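Local coordinates for putative surface anchored protein (Clostridium perfringens B, PDB 4NI6) that is of unknown function but probably forms part of the ester-bond-stabilised Ig-like shaft of a cell-surface adhesin, at residues 91-94 with 95-98. Residues are numbered along the deposited sequence; the frame is centred on the assembly and turned at random.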
loop_
_atom_site.group_PDB
_atom_site.type_symbol
_atom_site.label_atom_id
_atom_site.label_comp_id
_atom_site.label_asym_id
_atom_site.label_seq_id
_atom_site.Cartn_x
_atom_site.Cartn_y
_atom_site.Cartn_z
ATOM N N LYS A 91 14.798 -5.750 -3.459
ATOM C CA LYS A 91 15.472 -6.640 -4.397
ATOM C C LYS A 91 14.524 -7.765 -4.846
ATOM O O LYS A 91 14.408 -8.790 -4.176
ATOM C CB LYS A 91 16.823 -7.156 -3.848
ATOM C CG LYS A 91 17.899 -6.084 -3.593
ATOM C CD LYS A 91 18.689 -5.667 -4.832
ATOM C CE LYS A 91 19.633 -4.502 -4.522
ATOM N NZ LYS A 91 20.889 -4.965 -3.835
ATOM N N LEU A 92 13.661 -7.419 -5.804
ATOM C CA LEU A 92 12.564 -8.280 -6.284
ATOM C C LEU A 92 12.984 -9.301 -7.354
ATOM O O LEU A 92 14.051 -9.173 -7.971
ATOM C CB LEU A 92 11.416 -7.419 -6.818
ATOM C CG LEU A 92 10.893 -6.384 -5.809
ATOM C CD1 LEU A 92 9.699 -5.623 -6.358
ATOM C CD2 LEU A 92 10.490 -7.069 -4.508
ATOM N N GLN A 93 12.174 -10.354 -7.517
ATOM C CA GLN A 93 12.549 -11.493 -8.373
ATOM C C GLN A 93 12.010 -11.258 -9.776
ATOM O O GLN A 93 10.805 -11.037 -9.983
ATOM C CB GLN A 93 11.959 -12.790 -7.794
ATOM C CG GLN A 93 12.697 -13.324 -6.570
ATOM C CD GLN A 93 11.923 -14.411 -5.835
ATOM O OE1 GLN A 93 11.906 -14.442 -4.548
ATOM N NE2 GLN A 93 11.310 -15.324 -6.632
ATOM N N VAL A 94 12.887 -11.439 -10.762
ATOM C CA VAL A 94 12.466 -11.371 -12.159
ATOM C C VAL A 94 11.391 -12.404 -12.449
ATOM O O VAL A 94 11.520 -13.588 -12.080
ATOM C CB VAL A 94 13.659 -11.495 -13.127
ATOM C CG1 VAL A 94 13.213 -11.800 -14.562
ATOM C CG2 VAL A 94 14.478 -10.219 -13.074
ATOM N N GLY A 95 10.338 -11.973 -13.139
ATOM C CA GLY A 95 9.234 -12.861 -13.450
ATOM C C GLY A 95 8.083 -12.848 -12.462
ATOM O O GLY A 95 7.039 -13.445 -12.728
ATOM N N GLU A 96 8.260 -12.211 -11.300
ATOM C CA GLU A 96 7.275 -12.284 -10.237
ATOM C C GLU A 96 6.423 -11.038 -10.097
ATOM O O GLU A 96 6.778 -9.941 -10.544
ATOM C CB GLU A 96 7.976 -12.664 -8.930
ATOM C CG GLU A 96 8.700 -14.019 -8.970
ATOM C CD GLU A 96 7.780 -15.187 -9.303
ATOM O OE1 GLU A 96 6.747 -15.369 -8.594
ATOM O OE2 GLU A 96 7.997 -15.813 -10.367
ATOM N N LYS A 97 5.285 -11.276 -9.472
ATOM C CA LYS A 97 4.250 -10.275 -9.237
ATOM C C LYS A 97 4.144 -9.956 -7.754
ATOM O O LYS A 97 4.197 -10.852 -6.922
ATOM C CB LYS A 97 2.910 -10.820 -9.736
ATOM C CG LYS A 97 1.736 -9.857 -9.596
ATOM C CD LYS A 97 0.423 -10.575 -9.852
ATOM C CE LYS A 97 0.113 -10.688 -11.329
ATOM N NZ LYS A 97 -1.236 -11.302 -11.511
ATOM N N TYR A 98 4.032 -8.662 -7.460
ATOM C CA TYR A 98 3.946 -8.162 -6.083
ATOM C C TYR A 98 2.814 -7.172 -5.969
ATOM O O TYR A 98 2.565 -6.406 -6.859
ATOM C CB TYR A 98 5.241 -7.457 -5.663
ATOM C CG TYR A 98 6.467 -8.362 -5.789
ATOM C CD1 TYR A 98 7.157 -8.513 -7.019
ATOM C CD2 TYR A 98 6.906 -9.097 -4.723
ATOM C CE1 TYR A 98 8.207 -9.431 -7.173
ATOM C CE2 TYR A 98 7.933 -10.019 -4.863
ATOM C CZ TYR A 98 8.596 -10.149 -6.075
ATOM O OH TYR A 98 9.667 -10.994 -6.184
HETATM O O HOH W 1 10.160 -15.946 -11.960
#
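Tyr98 and Leu92 meet because each sets CG anti to its own carbonyl carbon (chi1 -57° and -55°), which sends the phenol back along the loop and lays the leucine fork against it. Leu92 CD2 sits 3.9 Å from the centroid of the Tyr98 ring and close to its normal, a CH-pi contact over the face, while Leu92 CB approaches Tyr98 CE1 at 3.8 Å. At the far end of the ring, the backbone N of Gln93 donates to Tyr98 OH over 2.9 Å, and the N-H...O angle of 162° marks a nearly straight bond. One aromatic residue thus holds the loop through both its face and its hydroxyl.

Next to it, a type II beta turn runs from Gln93 to Glu96, closed by Glu96 N to Gln93 O at 3.1 Å; Gly95 takes the positive phi usual for its third position. The Gln93 and Glu96 side chains lie alongside each other, Gln93 CB 3.7 Å from Glu96 CG. A bend at chi2 turns the Glu96 carboxylate so that OE2 shares a water with Val94 O, 2.7 Å to each, while OE1 is hydrogen-bonded to His56.

Leu54, Val66 and Leu137 continue the apolar packing around Leu92 and Tyr98. With an apolar contact on its face and its hydroxyl gripped by Gln93 N-H, the Tyr98 ring should be restrained in place and in turn steady the turn linking strands 81-90 and 97-106.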